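Local coordinates for protein lactococcal phage P2 ORF15 (Lactococcus phage p2, PDB 2WZP) that probably serves as the distal tail (Dit) protein of the phage baseplate, forming a structural part of the host-adsorption device at the tail tip, at residues P87-L93 with E154-I160. Residues are numbered along the deposited sequence; the frame is centred on the assembly and turned at random.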
ATOM      1  N   PRO M  87       0.486  13.129  26.555  1.00 37.64           N
ATOM      2  CA  PRO M  87      -0.304  12.187  25.747  1.00 37.58           C
ATOM      3  C   PRO M  87      -0.683  10.933  26.513  1.00 40.46           C
ATOM      4  O   PRO M  87      -0.038  10.619  27.518  1.00 40.28           O
ATOM      5  CB  PRO M  87       0.629  11.865  24.574  1.00 39.08           C
ATOM      6  CG  PRO M  87       1.987  12.065  25.096  1.00 42.76           C
ATOM      7  CD  PRO M  87       1.895  13.173  26.106  1.00 39.11           C
ATOM      8  N   GLN M  88      -1.708  10.207  26.021  1.00 35.32           N
ATOM      9  CA  GLN M  88      -2.124   8.928  26.600  1.00 33.73           C
ATOM     10  C   GLN M  88      -1.005   7.916  26.408  1.00 37.62           C
ATOM     11  O   GLN M  88      -0.235   8.027  25.444  1.00 38.10           O
ATOM     12  CB  GLN M  88      -3.339   8.373  25.866  1.00 33.75           C
ATOM     13  CG  GLN M  88      -4.610   9.156  26.024  1.00 23.33           C
ATOM     14  CD  GLN M  88      -5.696   8.445  25.292  1.00 38.44           C
ATOM     15  OE1 GLN M  88      -5.520   7.960  24.158  1.00 42.39           O
ATOM     16  NE2 GLN M  88      -6.859   8.398  25.901  1.00 26.36           N
ATOM     17  N   ILE M  89      -0.925   6.921  27.300  1.00 33.37           N
ATOM     18  CA  ILE M  89       0.060   5.863  27.156  1.00 32.30           C
ATOM     19  C   ILE M  89      -0.647   4.591  26.754  1.00 36.21           C
ATOM     20  O   ILE M  89      -1.511   4.077  27.473  1.00 35.02           O
ATOM     21  CB  ILE M  89       1.008   5.629  28.364  1.00 34.66           C
ATOM     22  CG1 ILE M  89       1.519   6.952  28.962  1.00 35.37           C
ATOM     23  CG2 ILE M  89       2.181   4.719  27.924  1.00 33.79           C
ATOM     24  CD1 ILE M  89       2.338   6.827  30.320  1.00 43.60           C
ATOM     25  N   GLU M  90      -0.270   4.086  25.595  1.00 33.68           N
ATOM     26  CA  GLU M  90      -0.766   2.821  25.118  1.00 32.79           C
ATOM     27  C   GLU M  90       0.385   1.831  25.221  1.00 35.91           C
ATOM     28  O   GLU M  90       1.514   2.157  24.879  1.00 35.73           O
ATOM     29  CB  GLU M  90      -1.278   2.941  23.698  1.00 34.05           C
ATOM     30  CG  GLU M  90      -1.947   1.674  23.206  1.00 45.67           C
ATOM     31  CD  GLU M  90      -2.302   1.731  21.747  1.00 67.91           C
ATOM     32  OE1 GLU M  90      -1.802   0.878  20.982  1.00 76.92           O
ATOM     33  OE2 GLU M  90      -3.073   2.638  21.362  1.00 72.06           O
ATOM     34  N   PHE M  91       0.106   0.661  25.775  1.00 31.33           N
ATOM     35  CA  PHE M  91       1.071  -0.417  25.917  1.00 29.30           C
ATOM     36  C   PHE M  91       0.504  -1.664  25.224  1.00 33.43           C
ATOM     37  O   PHE M  91      -0.711  -1.786  25.050  1.00 33.18           O
ATOM     38  CB  PHE M  91       1.242  -0.777  27.398  1.00 29.22           C
ATOM     39  CG  PHE M  91       1.941   0.211  28.289  1.00 28.57           C
ATOM     40  CD1 PHE M  91       3.328   0.233  28.376  1.00 29.29           C
ATOM     41  CD2 PHE M  91       1.214   1.024  29.152  1.00 28.86           C
ATOM     42  CE1 PHE M  91       3.974   1.094  29.258  1.00 29.41           C
ATOM     43  CE2 PHE M  91       1.859   1.877  30.048  1.00 30.21           C
ATOM     44  CZ  PHE M  91       3.237   1.911  30.090  1.00 28.17           C
ATOM     45  N   LYS M  92       1.396  -2.578  24.847  1.00 30.05           N
ATOM     46  CA  LYS M  92       1.089  -3.898  24.349  1.00 30.28           C
ATOM     47  C   LYS M  92       0.968  -4.702  25.670  1.00 34.87           C
ATOM     48  O   LYS M  92       1.852  -4.613  26.525  1.00 34.69           O
ATOM     49  CB  LYS M  92       2.265  -4.448  23.518  1.00 32.62           C
ATOM     50  CG  LYS M  92       2.261  -4.051  22.063  1.00 50.04           C
ATOM     51  CD  LYS M  92       3.284  -4.871  21.296  1.00 65.83           C
ATOM     52  CE  LYS M  92       3.211  -4.667  19.798  1.00 85.70           C
ATOM     53  NZ  LYS M  92       3.652  -3.305  19.370  1.00 96.50           N
ATOM     54  N   LEU M  93      -0.142  -5.423  25.858  1.00 31.14           N
ATOM     55  CA  LEU M  93      -0.402  -6.194  27.074  1.00 30.52           C
ATOM     56  C   LEU M  93      -0.342  -7.665  26.680  1.00 36.70           C
ATOM     57  O   LEU M  93      -1.080  -8.124  25.802  1.00 37.59           O
ATOM     58  CB  LEU M  93      -1.763  -5.760  27.694  1.00 30.09           C
ATOM     59  CG  LEU M  93      -2.446  -6.596  28.799  1.00 34.46           C
ATOM     60  CD1 LEU M  93      -1.830  -6.332  30.128  1.00 35.64           C
ATOM     61  CD2 LEU M  93      -3.866  -6.171  28.969  1.00 34.95           C
ATOM     62  N   GLU M 154      -2.791  -8.180  23.714  1.00 29.41           N
ATOM     63  CA  GLU M 154      -3.807  -7.128  23.621  1.00 28.48           C
ATOM     64  C   GLU M 154      -3.208  -5.717  23.667  1.00 33.53           C
ATOM     65  O   GLU M 154      -1.979  -5.563  23.710  1.00 34.88           O
ATOM     66  CB  GLU M 154      -4.852  -7.317  24.758  1.00 29.32           C
ATOM     67  CG  GLU M 154      -5.569  -8.663  24.794  1.00 33.33           C
ATOM     68  CD  GLU M 154      -6.280  -9.173  23.540  1.00 43.59           C
ATOM     69  OE1 GLU M 154      -6.482 -10.404  23.448  1.00 38.55           O
ATOM     70  OE2 GLU M 154      -6.623  -8.366  22.647  1.00 29.73           O
ATOM     71  N   LYS M 155      -4.079  -4.695  23.673  1.00 29.37           N
ATOM     72  CA  LYS M 155      -3.686  -3.288  23.771  1.00 30.40           C
ATOM     73  C   LYS M 155      -4.403  -2.642  24.944  1.00 35.74           C
ATOM     74  O   LYS M 155      -5.618  -2.797  25.074  1.00 36.54           O
ATOM     75  CB  LYS M 155      -4.031  -2.517  22.486  1.00 34.31           C
ATOM     76  CG  LYS M 155      -3.332  -3.032  21.251  1.00 60.18           C
ATOM     77  CD  LYS M 155      -1.838  -2.733  21.129  1.00 70.57           C
ATOM     78  CE  LYS M 155      -1.484  -2.951  19.666  1.00 82.82           C
ATOM     79  NZ  LYS M 155      -1.974  -1.854  18.766  1.00 86.96           N
ATOM     80  N   ILE M 156      -3.653  -1.949  25.818  1.00 31.42           N
ATOM     81  CA  ILE M 156      -4.205  -1.220  26.958  1.00 30.52           C
ATOM     82  C   ILE M 156      -3.830   0.264  26.810  1.00 33.39           C
ATOM     83  O   ILE M 156      -2.702   0.555  26.404  1.00 34.09           O
ATOM     84  CB  ILE M 156      -3.815  -1.859  28.316  1.00 33.50           C
ATOM     85  CG1 ILE M 156      -4.764  -1.405  29.448  1.00 32.51           C
ATOM     86  CG2 ILE M 156      -2.319  -1.694  28.678  1.00 35.22           C
ATOM     87  CD1 ILE M 156      -4.572  -2.072  30.770  1.00 27.26           C
ATOM     88  N   THR M 157      -4.789   1.182  27.042  1.00 27.60           N
ATOM     89  CA  THR M 157      -4.587   2.639  26.925  1.00 26.93           C
ATOM     90  C   THR M 157      -5.009   3.336  28.207  1.00 30.74           C
ATOM     91  O   THR M 157      -6.081   3.056  28.758  1.00 28.41           O
ATOM     92  CB  THR M 157      -5.340   3.238  25.738  1.00 29.75           C
ATOM     93  OG1 THR M 157      -5.102   2.465  24.569  1.00 35.66           O
ATOM     94  CG2 THR M 157      -5.010   4.710  25.493  1.00 20.41           C
ATOM     95  N   PHE M 158      -4.174   4.282  28.645  1.00 27.51           N
ATOM     96  CA  PHE M 158      -4.426   5.032  29.848  1.00 26.25           C
ATOM     97  C   PHE M 158      -4.468   6.493  29.608  1.00 31.44           C
ATOM     98  O   PHE M 158      -3.591   7.055  28.941  1.00 31.08           O
ATOM     99  CB  PHE M 158      -3.323   4.781  30.883  1.00 26.89           C
ATOM    100  CG  PHE M 158      -3.282   3.386  31.434  1.00 27.10           C
ATOM    101  CD1 PHE M 158      -4.091   3.019  32.501  1.00 26.94           C
ATOM    102  CD2 PHE M 158      -2.383   2.449  30.931  1.00 28.82           C
ATOM    103  CE1 PHE M 158      -4.037   1.724  33.026  1.00 26.83           C
ATOM    104  CE2 PHE M 158      -2.313   1.158  31.479  1.00 29.95           C
ATOM    105  CZ  PHE M 158      -3.149   0.806  32.516  1.00 26.27           C
ATOM    106  N   ASP M 159      -5.432   7.130  30.266  1.00 28.58           N
ATOM    107  CA  ASP M 159      -5.526   8.576  30.345  1.00 27.96           C
ATOM    108  C   ASP M 159      -4.593   8.971  31.487  1.00 29.84           C
ATOM    109  O   ASP M 159      -4.527   8.285  32.493  1.00 27.42           O
ATOM    110  CB  ASP M 159      -6.954   9.014  30.684  1.00 29.71           C
ATOM    111  CG  ASP M 159      -7.873   9.171  29.492  1.00 38.89           C
ATOM    112  OD1 ASP M 159      -7.410   9.720  28.447  1.00 42.75           O
ATOM    113  OD2 ASP M 159      -9.101   8.919  29.653  1.00 34.63           O
ATOM    114  N   ILE M 160      -3.879  10.068  31.317  1.00 28.32           N
ATOM    115  CA  ILE M 160      -2.946  10.639  32.291  1.00 27.38           C
ATOM    116  C   ILE M 160      -3.704  11.499  33.297  1.00 30.88           C
ATOM    117  O   ILE M 160      -4.569  12.292  32.908  1.00 30.09           O
ATOM    118  CB  ILE M 160      -1.902  11.521  31.539  1.00 30.15           C
ATOM    119  CG1 ILE M 160      -1.163  10.775  30.392  1.00 29.18           C
ATOM    120  CG2 ILE M 160      -0.949  12.251  32.498  1.00 33.48           C
ATOM    121  CD1 ILE M 160      -0.215   9.635  30.730  1.00 28.99           C
TER
HETATM  122  O   HOH W   1      -4.927   4.277  22.143  1.00 45.58           O
HETATM  123  O   HOH W   2      -1.146   0.709  17.871  1.00 64.05           O
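Strand 89-93 runs antiparallel to strand 154-160, the axes of these short segments 4.5 Å apart at closest approach, and Ile89–Phe158, Phe91–Ile156 and Leu93–Glu154 form hydrogen-bonded pairs, each with two backbone bonds. Between them, Glu90–Thr157 and Lys92–Lys155 are non-hydrogen-bonded pairs. Their side chains share the polar face of the sheet. Glu90 is extended, with CG anti to the backbone N (chi1 -174°), which lays CG 3.5 Å from Thr157 OG1 and carries the carboxylate on to Lys155. The lysine chain is kinked rather than extended, and its NZ forms a long salt bridge of 3.5 Å with Glu90 OE1. One water gives hydrogen bonds to Glu90 OE2 and Thr157 OG1; another links Glu90 OE1 to Lys155 NZ, so each carboxylate oxygen has a water partner. Thr157 OG1 is also hydrogen-bonded to Asp139 OD2 on the adjoining strand. Beyond the Ile89–Phe158 pair, Gln88 and Asp159 run in the same direction, flank to flank. Gln88 NE2 donates a nearly straight bond of 2.9 Å to Asp159 OD1, in the amide plane of the glutamine but from well above the carboxylate plane. The reverse face is mostly apolar: Ile156 CG2 sits 3.9 Å from Phe91 CB and 4.2 Å from Leu93 CB, while Phe91 CD2 approaches the edge of the Phe158 ring at CE2. Glu154 lies there too, but its carboxylate leads away to Thr141 and Thr143. Farther along, Ile160 crosses Ile89 at about a right angle, its CD1 3.7 Å from Ile89 CG1. Phe56 stacks on Phe91, and helix 100-115 packs against Leu93 and Ile156. Amphipathic antiparallel pairing of this kind joins strands 89-95 and 153-163 within the beta-sheet of the N-terminal Dit domain, between neighbouring strands 54-57 and 130-140.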